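Local coordinates for protein cleavage stimulation factor 77 (Encephalitozoon cuniculi, PDB 2UY1) that probably takes part in mRNA 3'-end processing and may bind mRNA, as a helical-repeat protein of the Suppressor of forked family, at residues V321-A326 against N447-K452; F327-A332 against Y340-S345; Q164-G169 against A176-L181. All blocks are in the same frame, centred on the assembly; numbering follows the deposited sequence.

In the fold
The chain is mostly helical, with no strand, and folds into an elongated array of helices. Interaction 3 (164-169 with 176-181) comes first along the chain and joins two sequence neighbours, helices 150-167 and 173-184. Interactions 1 and 2 lie across the chain's centre from it, with centres about 36 and 46 Å from its own. They both use helix 319-333, their centres are about 12 Å apart, and they touch where Phe448 CZ comes 3.9 Å from Phe327 CD2. Interaction 2 pairs this helix with the following one, 337-349, whereas interaction 1 folds the loop after helix 434-446 back over it, so local helix packing and long-range closure meet on one helix.

Interaction 1 of 3, residues V321-A326 against N447-K452; sequences VFIYCA and NFLDLK
Phe448 lays its ring against the start of the Tyr324 side chain, and most of the contact follows from that one placement. The aromatic part is a T-shaped pair in which Tyr324 presents its edge to a face of Phe448, with ring centroids 5.6 Å apart and planes at 87°. The same face receives a CH-pi contact from Tyr324 CB, which sits 3.6 Å above the plane of the Phe448 ring, displaced toward the rim. Leu449 CG covers the opposite face, 3.7 Å above the plane and over the centre of the Phe448 ring, leaving the phenyl clamped between its own neighbour and the helix. With its CG anti to the backbone N (chi1 176°), Phe448 reaches far enough for CZ to come within 3.4 Å of Tyr324 CA.

The aliphatic contacts are fewer. Ile323 meets the edge of the Phe448 ring through its CG2 branch, 3.9 Å from Phe448 CZ, and the same methyl lies 4.3 Å from Leu449 CD1.

Within the loop, Phe448 to Leu451 form a type II' beta turn, closed in both directions between the backbones of its end residues, and Leu449 takes the positive phi (53°) that this turn needs at its second position. Just before the helical segment, His320 NE2 is hydrogen-bonded to Asp450 OD1, a polar tie beside the apolar patch.

No hydrogen bond joins the segments 321-326 and 447-452. Their attachment therefore rests on shape and on aromatic and dispersion forces: a turn closed by two backbone hydrogen bonds offers one phenyl ring, and the helix holds that ring by a face and by an edge.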
loop_
_atom_site.group_PDB
_atom_site.type_symbol
_atom_site.label_atom_id
_atom_site.label_comp_id
_atom_site.label_asym_id
_atom_site.label_seq_id
_atom_site.Cartn_x
_atom_site.Cartn_y
_atom_site.Cartn_z
ATOM N N VAL B 321 4.510 21.273 9.519
ATOM C CA VAL B 321 5.197 22.505 9.136
ATOM C C VAL B 321 6.659 22.281 9.426
ATOM O O VAL B 321 7.496 22.702 8.677
ATOM C CB VAL B 321 4.607 23.786 9.914
ATOM C CG1 VAL B 321 5.452 25.093 9.655
ATOM C CG2 VAL B 321 3.212 24.022 9.481
ATOM N N PHE B 322 6.929 21.511 10.473
ATOM C CA PHE B 322 8.296 21.121 10.821
ATOM C C PHE B 322 8.867 20.148 9.810
ATOM O O PHE B 322 10.022 20.241 9.497
ATOM C CB PHE B 322 8.324 20.415 12.182
ATOM C CG PHE B 322 7.995 21.308 13.372
ATOM C CD1 PHE B 322 8.985 22.053 13.989
ATOM C CD2 PHE B 322 6.691 21.370 13.869
ATOM C CE1 PHE B 322 8.694 22.859 15.105
ATOM C CE2 PHE B 322 6.383 22.165 14.993
ATOM C CZ PHE B 322 7.402 22.892 15.623
ATOM N N ILE B 323 8.085 19.135 9.414
ATOM C CA ILE B 323 8.476 18.138 8.424
ATOM C C ILE B 323 8.697 18.801 7.068
ATOM O O ILE B 323 9.658 18.506 6.365
ATOM C CB ILE B 323 7.376 17.049 8.254
ATOM C CG1 ILE B 323 7.021 16.342 9.575
ATOM C CG2 ILE B 323 7.698 16.070 7.104
ATOM C CD1 ILE B 323 5.799 15.352 9.421
ATOM N N TYR B 324 7.792 19.708 6.682
ATOM C CA TYR B 324 8.023 20.475 5.461
ATOM C C TYR B 324 9.322 21.284 5.490
ATOM O O TYR B 324 10.073 21.290 4.510
ATOM C CB TYR B 324 6.826 21.365 5.213
ATOM C CG TYR B 324 7.099 22.450 4.244
ATOM C CD1 TYR B 324 7.008 22.235 2.856
ATOM C CD2 TYR B 324 7.472 23.713 4.713
ATOM C CE1 TYR B 324 7.298 23.261 2.000
ATOM C CE2 TYR B 324 7.759 24.735 3.873
ATOM C CZ TYR B 324 7.660 24.528 2.533
ATOM O OH TYR B 324 7.944 25.602 1.719
ATOM N N CYS B 325 9.603 21.984 6.591
ATOM C CA CYS B 325 10.854 22.807 6.682
ATOM C C CYS B 325 12.102 21.972 6.673
ATOM O O CYS B 325 13.164 22.444 6.218
ATOM C CB CYS B 325 10.905 23.668 7.955
ATOM S SG CYS B 325 9.738 25.061 7.875
ATOM N N ALA B 326 12.022 20.786 7.285
ATOM C CA ALA B 326 13.192 19.878 7.311
ATOM C C ALA B 326 13.521 19.386 5.888
ATOM O O ALA B 326 14.712 19.306 5.445
ATOM C CB ALA B 326 12.945 18.725 8.263
ATOM N N ASN B 447 -1.127 21.107 -1.669
ATOM C CA ASN B 447 -1.365 20.062 -0.611
ATOM C C ASN B 447 -0.008 19.469 -0.160
ATOM O O ASN B 447 0.894 19.443 -0.958
ATOM C CB ASN B 447 -2.353 18.965 -1.112
ATOM C CG ASN B 447 -3.771 19.485 -1.267
ATOM O OD1 ASN B 447 -4.152 20.447 -0.600
ATOM N ND2 ASN B 447 -4.563 18.872 -2.173
ATOM N N PHE B 448 0.176 19.080 1.110
ATOM C CA PHE B 448 1.490 18.573 1.592
ATOM C C PHE B 448 1.237 17.265 2.321
ATOM O O PHE B 448 0.548 17.226 3.353
ATOM C CB PHE B 448 2.246 19.574 2.504
ATOM C CG PHE B 448 3.565 19.028 3.087
ATOM C CD1 PHE B 448 4.679 18.737 2.255
ATOM C CD2 PHE B 448 3.691 18.761 4.453
ATOM C CE1 PHE B 448 5.900 18.251 2.794
ATOM C CE2 PHE B 448 4.880 18.268 4.979
ATOM C CZ PHE B 448 5.996 18.012 4.151
ATOM N N LEU B 449 1.769 16.181 1.779
ATOM C CA LEU B 449 1.483 14.874 2.345
ATOM C C LEU B 449 -0.050 14.675 2.451
ATOM O O LEU B 449 -0.739 14.821 1.456
ATOM C CB LEU B 449 2.185 14.732 3.680
ATOM C CG LEU B 449 3.727 14.896 3.529
ATOM C CD1 LEU B 449 4.377 14.624 4.820
ATOM C CD2 LEU B 449 4.258 13.928 2.472
ATOM N N ASP B 450 -0.559 14.355 3.643
ATOM C CA ASP B 450 -1.980 14.108 3.862
ATOM C C ASP B 450 -2.743 15.364 4.338
ATOM O O ASP B 450 -3.991 15.348 4.530
ATOM C CB ASP B 450 -2.136 12.976 4.884
ATOM C CG ASP B 450 -1.615 13.350 6.218
ATOM O OD1 ASP B 450 -0.368 13.529 6.332
ATOM O OD2 ASP B 450 -2.469 13.484 7.145
ATOM N N LEU B 451 -1.986 16.436 4.544
ATOM C CA LEU B 451 -2.535 17.752 4.786
ATOM C C LEU B 451 -3.069 18.300 3.450
ATOM O O LEU B 451 -2.288 18.651 2.568
ATOM C CB LEU B 451 -1.431 18.664 5.286
ATOM C CG LEU B 451 -1.800 20.001 5.919
ATOM C CD1 LEU B 451 -2.779 19.807 7.090
ATOM C CD2 LEU B 451 -0.497 20.611 6.404
ATOM N N LYS B 452 -4.388 18.332 3.302
ATOM C CA LYS B 452 -5.065 18.646 2.044
ATOM C C LYS B 452 -6.083 19.758 2.233
ATOM O O LYS B 452 -6.554 19.930 3.335
ATOM C CB LYS B 452 -5.744 17.394 1.480
ATOM C CG LYS B 452 -4.715 16.387 0.940
ATOM C CD LYS B 452 -5.290 15.138 0.440
ATOM C CE LYS B 452 -4.144 14.233 -0.114
ATOM N NZ LYS B 452 -4.639 13.064 -0.866
#

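Interaction 2 of 3, residues F327-A332 against Y340-S345; sequences FIEYYA and YNIFSS
Phe327 and Phe343 meet through one carbon each, Phe327 CE1 standing 3.8 Å from Phe343 CZ, at the edge of the Phe343 ring and near its plane. The two side chains cross at a slant. The Phe343 ring also meets Phe360 and Phe363 of helix 354-367, which extends the aromatic packing to the next helix.

A second apolar contact pairs Ile342 with the aliphatic part of an acidic residue: Ile342 CD1 lies 3.7 Å from Glu329 CG, and the two side chains cross at about a right angle. The bend at chi2 of Glu329 (-78°) turns its carboxylate off the line of the methylene that does the touching. Its OE1 forms a salt bridge with Arg306, so this buried charge has an opposite charge beside it.

Two serine hydroxyls bond within segment 340-345. Ser344 OG donates to Tyr340 O at 2.7 Å and Ser345 OG to Asn341 O at 3.0 Å. Each of these carbonyls also accepts the backbone N-H of the same serine, from the opposite face of its plane, so the hydroxyls fold back onto their own helix. Nearby, the hydroxyls of Tyr330 and Tyr331 are hydrogen-bonded to the backbone of another protein chain in the assembly.

Helices 319-333 and 337-349 run roughly antiparallel here and are joined by a short connection, an antiparallel helical hairpin consistent with the HAT (half-a-TPR) repeat architecture of the Suppressor of forked family.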
loop_
_atom_site.group_PDB
_atom_site.type_symbol
_atom_site.label_atom_id
_atom_site.label_comp_id
_atom_site.label_asym_id
_atom_site.label_seq_id
_atom_site.Cartn_x
_atom_site.Cartn_y
_atom_site.Cartn_z
ATOM N N PHE B 327 12.455 19.100 5.146
ATOM C CA PHE B 327 12.599 18.671 3.765
ATOM C C PHE B 327 13.095 19.819 2.876
ATOM O O PHE B 327 13.844 19.615 1.989
ATOM C CB PHE B 327 11.286 18.212 3.178
ATOM C CG PHE B 327 10.766 16.863 3.660
ATOM C CD1 PHE B 327 11.562 15.921 4.314
ATOM C CD2 PHE B 327 9.446 16.508 3.315
ATOM C CE1 PHE B 327 11.045 14.672 4.677
ATOM C CE2 PHE B 327 8.910 15.244 3.692
ATOM C CZ PHE B 327 9.699 14.347 4.402
ATOM N N ILE B 328 12.567 21.018 3.006
ATOM C CA ILE B 328 13.200 22.103 2.237
ATOM C C ILE B 328 14.709 22.241 2.575
ATOM O O ILE B 328 15.483 22.548 1.696
ATOM C CB ILE B 328 12.602 23.459 2.562
ATOM C CG1 ILE B 328 11.106 23.544 2.194
ATOM C CG2 ILE B 328 13.472 24.547 1.942
ATOM C CD1 ILE B 328 10.766 23.176 0.782
ATOM N N GLU B 329 15.081 22.068 3.832
ATOM C CA GLU B 329 16.413 22.412 4.232
ATOM C C GLU B 329 17.282 21.342 3.673
ATOM O O GLU B 329 18.305 21.636 3.125
ATOM C CB GLU B 329 16.605 22.544 5.746
ATOM C CG GLU B 329 16.041 23.821 6.324
ATOM C CD GLU B 329 16.938 25.082 6.099
ATOM O OE1 GLU B 329 18.089 25.009 5.610
ATOM O OE2 GLU B 329 16.460 26.175 6.463
ATOM N N TYR B 330 16.845 20.086 3.761
ATOM C CA TYR B 330 17.632 18.995 3.133
ATOM C C TYR B 330 17.834 19.158 1.596
ATOM O O TYR B 330 18.956 19.180 1.130
ATOM C CB TYR B 330 17.072 17.595 3.460
ATOM C CG TYR B 330 17.937 16.536 2.847
ATOM C CD1 TYR B 330 19.266 16.394 3.269
ATOM C CD2 TYR B 330 17.480 15.746 1.785
ATOM C CE1 TYR B 330 20.132 15.443 2.679
ATOM C CE2 TYR B 330 18.349 14.772 1.184
ATOM C CZ TYR B 330 19.665 14.663 1.646
ATOM O OH TYR B 330 20.537 13.716 1.118
ATOM N N TYR B 331 16.737 19.258 0.831
ATOM C CA TYR B 331 16.816 19.306 -0.649
ATOM C C TYR B 331 17.387 20.617 -1.208
ATOM O O TYR B 331 17.882 20.632 -2.297
ATOM C CB TYR B 331 15.440 18.950 -1.266
ATOM C CG TYR B 331 15.160 17.521 -0.947
ATOM C CD1 TYR B 331 15.818 16.522 -1.628
ATOM C CD2 TYR B 331 14.328 17.164 0.115
ATOM C CE1 TYR B 331 15.649 15.195 -1.278
ATOM C CE2 TYR B 331 14.149 15.828 0.476
ATOM C CZ TYR B 331 14.811 14.852 -0.243
ATOM O OH TYR B 331 14.686 13.499 0.086
ATOM N N ALA B 332 17.343 21.690 -0.426
ATOM C CA ALA B 332 17.831 22.991 -0.898
ATOM C C ALA B 332 19.337 23.110 -0.602
ATOM O O ALA B 332 20.099 23.542 -1.436
ATOM C CB ALA B 332 17.040 24.142 -0.258
ATOM N N TYR B 340 17.640 17.274 10.817
ATOM C CA TYR B 340 17.596 16.475 12.036
ATOM C C TYR B 340 17.088 17.333 13.195
ATOM O O TYR B 340 16.254 16.910 14.014
ATOM C CB TYR B 340 18.993 15.952 12.382
ATOM C CG TYR B 340 18.998 15.110 13.633
ATOM C CD1 TYR B 340 18.924 13.728 13.537
ATOM C CD2 TYR B 340 19.061 15.689 14.929
ATOM C CE1 TYR B 340 18.938 12.946 14.643
ATOM C CE2 TYR B 340 19.045 14.876 16.097
ATOM C CZ TYR B 340 19.005 13.492 15.926
ATOM O OH TYR B 340 19.010 12.616 17.002
ATOM N N ASN B 341 17.614 18.544 13.269
ATOM C CA ASN B 341 17.255 19.473 14.314
ATOM C C ASN B 341 15.854 20.002 14.178
ATOM O O ASN B 341 15.186 20.111 15.162
ATOM C CB ASN B 341 18.346 20.539 14.520
ATOM C CG ASN B 341 19.646 19.899 15.016
ATOM O OD1 ASN B 341 20.062 20.116 16.130
ATOM N ND2 ASN B 341 20.231 19.030 14.210
ATOM N N ILE B 342 15.388 20.239 12.954
ATOM C CA ILE B 342 13.991 20.676 12.760
ATOM C C ILE B 342 12.990 19.576 13.116
ATOM O O ILE B 342 11.988 19.827 13.791
ATOM C CB ILE B 342 13.787 21.212 11.313
ATOM C CG1 ILE B 342 14.769 22.345 11.044
ATOM C CG2 ILE B 342 12.355 21.574 11.080
ATOM C CD1 ILE B 342 14.792 22.891 9.658
ATOM N N PHE B 343 13.273 18.341 12.686
ATOM C CA PHE B 343 12.429 17.173 13.054
ATOM C C PHE B 343 12.417 16.970 14.586
ATOM O O PHE B 343 11.363 16.687 15.162
ATOM C CB PHE B 343 12.996 15.892 12.444
ATOM C CG PHE B 343 12.501 15.543 11.053
ATOM C CD1 PHE B 343 13.404 15.460 10.012
ATOM C CD2 PHE B 343 11.180 15.141 10.824
ATOM C CE1 PHE B 343 12.969 15.125 8.721
ATOM C CE2 PHE B 343 10.740 14.766 9.524
ATOM C CZ PHE B 343 11.645 14.774 8.468
ATOM N N SER B 344 13.598 17.077 15.207
ATOM C CA SER B 344 13.795 16.920 16.662
ATOM C C SER B 344 12.986 17.971 17.440
ATOM O O SER B 344 12.197 17.594 18.313
ATOM C CB SER B 344 15.292 17.013 17.022
ATOM O OG SER B 344 16.058 15.920 16.487
ATOM N N SER B 345 13.147 19.256 17.111
ATOM C CA SER B 345 12.272 20.365 17.633
ATOM C C SER B 345 10.818 20.086 17.528
ATOM O O SER B 345 10.073 20.280 18.478
ATOM C CB SER B 345 12.470 21.613 16.822
ATOM O OG SER B 345 13.795 22.003 16.952
#

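Interaction 3 of 3, residues Q164-G169 against A176-L181; sequences QPLIRG and ARLIDL
The flat guanidinium of Arg177 is turned away, and Arg177 touches Leu166 through its aliphatic part: both CB and CD lie 3.8 Å from Leu166 CD2. From CG to NE the arginine chain is extended, carrying the planar end past the leucine to a hydrogen bond between NH1 and Asn174 OD1.

Leu166 carries most of the contact, its two methyls divided between neighbouring residues. While CD2 rests on Arg177, CD1 comes 3.7 Å from Leu178 CA and 4.0 Å from Leu178 CB, close against the helix backbone. The same methyl approaches Leu181 CD2 at 4.5 Å. Alongside, Ile167 CD1 lies 4.5 Å from Leu178 CD2, where its tip comes closer to helix 173-184 than its base does. Trp82 also packs on both Ile167 and Leu178.

No hydrogen bond crosses between the segments 164-169 and 176-181. The end of helix 150-167 is thus fastened to its antiparallel successor by branched aliphatic packing, with the arginine methylenes extending the apolar surface at the exposed margin and its charged end directed to a separate polar partner.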
loop_
_atom_site.group_PDB
_atom_site.type_symbol
_atom_site.label_atom_id
_atom_site.label_comp_id
_atom_site.label_asym_id
_atom_site.label_seq_id
_atom_site.Cartn_x
_atom_site.Cartn_y
_atom_site.Cartn_z
ATOM N N GLN B 164 -21.505 18.783 -28.904
ATOM C CA GLN B 164 -22.858 18.381 -28.483
ATOM C C GLN B 164 -22.879 17.510 -27.244
ATOM O O GLN B 164 -23.707 17.763 -26.357
ATOM C CB GLN B 164 -23.609 17.660 -29.610
ATOM C CG GLN B 164 -25.118 17.650 -29.442
ATOM C CD GLN B 164 -25.846 17.135 -30.690
ATOM O OE1 GLN B 164 -25.232 16.909 -31.749
ATOM N NE2 GLN B 164 -27.167 16.948 -30.566
ATOM N N PRO B 165 -21.996 16.477 -27.176
ATOM C CA PRO B 165 -22.130 15.628 -26.007
ATOM C C PRO B 165 -21.588 16.292 -24.728
ATOM O O PRO B 165 -22.017 15.936 -23.643
ATOM C CB PRO B 165 -21.321 14.368 -26.386
ATOM C CG PRO B 165 -20.285 14.857 -27.331
ATOM C CD PRO B 165 -20.895 16.026 -28.059
ATOM N N LEU B 166 -20.680 17.252 -24.862
ATOM C CA LEU B 166 -20.157 17.998 -23.721
ATOM C C LEU B 166 -21.218 18.973 -23.158
ATOM O O LEU B 166 -21.317 19.182 -21.948
ATOM C CB LEU B 166 -18.852 18.728 -24.106
ATOM C CG LEU B 166 -17.718 18.052 -24.898
ATOM C CD1 LEU B 166 -16.721 19.078 -25.338
ATOM C CD2 LEU B 166 -16.988 16.897 -24.184
ATOM N N ILE B 167 -22.022 19.556 -24.042
ATOM C CA ILE B 167 -23.153 20.422 -23.628
ATOM C C ILE B 167 -24.241 19.532 -23.037
ATOM O O ILE B 167 -24.932 19.901 -22.079
ATOM C CB ILE B 167 -23.728 21.253 -24.820
ATOM C CG1 ILE B 167 -22.618 21.931 -25.655
ATOM C CG2 ILE B 167 -24.774 22.265 -24.352
ATOM C CD1 ILE B 167 -21.572 22.791 -24.879
ATOM N N ARG B 168 -24.409 18.375 -23.636
ATOM C CA ARG B 168 -25.239 17.350 -23.067
ATOM C C ARG B 168 -24.395 16.729 -21.971
ATOM O O ARG B 168 -23.310 16.228 -22.200
ATOM C CB ARG B 168 -25.636 16.335 -24.159
ATOM C CG ARG B 168 -26.851 16.741 -25.020
ATOM C CD ARG B 168 -27.350 15.690 -26.036
ATOM N NE ARG B 168 -28.777 15.422 -25.897
ATOM C CZ ARG B 168 -29.609 15.125 -26.893
ATOM N NH1 ARG B 168 -29.167 15.008 -28.127
ATOM N NH2 ARG B 168 -30.881 14.905 -26.651
ATOM N N GLY B 169 -24.837 16.867 -20.750
ATOM C CA GLY B 169 -23.931 16.578 -19.665
ATOM C C GLY B 169 -23.001 17.679 -19.216
ATOM O O GLY B 169 -22.024 17.401 -18.590
ATOM N N ALA B 176 -14.141 21.898 -19.062
ATOM C CA ALA B 176 -12.693 21.667 -19.213
ATOM C C ALA B 176 -12.417 20.985 -20.521
ATOM O O ALA B 176 -11.602 21.440 -21.290
ATOM C CB ALA B 176 -12.189 20.811 -18.070
ATOM N N ARG B 177 -13.144 19.906 -20.791
ATOM C CA ARG B 177 -13.077 19.227 -22.088
ATOM C C ARG B 177 -13.336 20.146 -23.291
ATOM O O ARG B 177 -12.593 20.111 -24.279
ATOM C CB ARG B 177 -14.049 18.045 -22.100
ATOM C CG ARG B 177 -13.479 16.749 -21.503
ATOM C CD ARG B 177 -14.491 15.630 -21.570
ATOM N NE ARG B 177 -14.104 14.491 -20.735
ATOM C CZ ARG B 177 -14.776 14.064 -19.662
ATOM N NH1 ARG B 177 -15.902 14.662 -19.271
ATOM N NH2 ARG B 177 -14.332 13.013 -18.978
ATOM N N LEU B 178 -14.369 20.982 -23.186
ATOM C CA LEU B 178 -14.688 21.972 -24.221
ATOM C C LEU B 178 -13.541 22.949 -24.468
ATOM O O LEU B 178 -13.129 23.163 -25.624
ATOM C CB LEU B 178 -15.991 22.725 -23.900
ATOM C CG LEU B 178 -16.462 23.893 -24.818
ATOM C CD1 LEU B 178 -16.924 23.371 -26.201
ATOM C CD2 LEU B 178 -17.585 24.702 -24.184
ATOM N N ILE B 179 -13.038 23.545 -23.387
ATOM C CA ILE B 179 -11.883 24.423 -23.433
ATOM C C ILE B 179 -10.717 23.809 -24.205
ATOM O O ILE B 179 -10.204 24.440 -25.155
ATOM C CB ILE B 179 -11.409 24.857 -22.001
ATOM C CG1 ILE B 179 -12.328 25.948 -21.445
ATOM C CG2 ILE B 179 -9.921 25.369 -22.011
ATOM C CD1 ILE B 179 -12.215 26.164 -19.936
ATOM N N ASP B 180 -10.309 22.608 -23.788
ATOM C CA ASP B 180 -9.195 21.875 -24.434
ATOM C C ASP B 180 -9.401 21.622 -25.941
ATOM O O ASP B 180 -8.487 21.815 -26.727
ATOM C CB ASP B 180 -8.953 20.536 -23.743
ATOM C CG ASP B 180 -8.556 20.668 -22.283
ATOM O OD1 ASP B 180 -7.757 21.574 -21.920
ATOM O OD2 ASP B 180 -9.061 19.833 -21.493
ATOM N N LEU B 181 -10.592 21.159 -26.314
ATOM C CA LEU B 181 -10.981 20.946 -27.718
ATOM C C LEU B 181 -10.843 22.224 -28.565
ATOM O O LEU B 181 -10.297 22.162 -29.672
ATOM C CB LEU B 181 -12.426 20.378 -27.818
ATOM C CG LEU B 181 -13.190 20.438 -29.171
ATOM C CD1 LEU B 181 -13.005 19.180 -29.927
ATOM C CD2 LEU B 181 -14.677 20.711 -28.997
#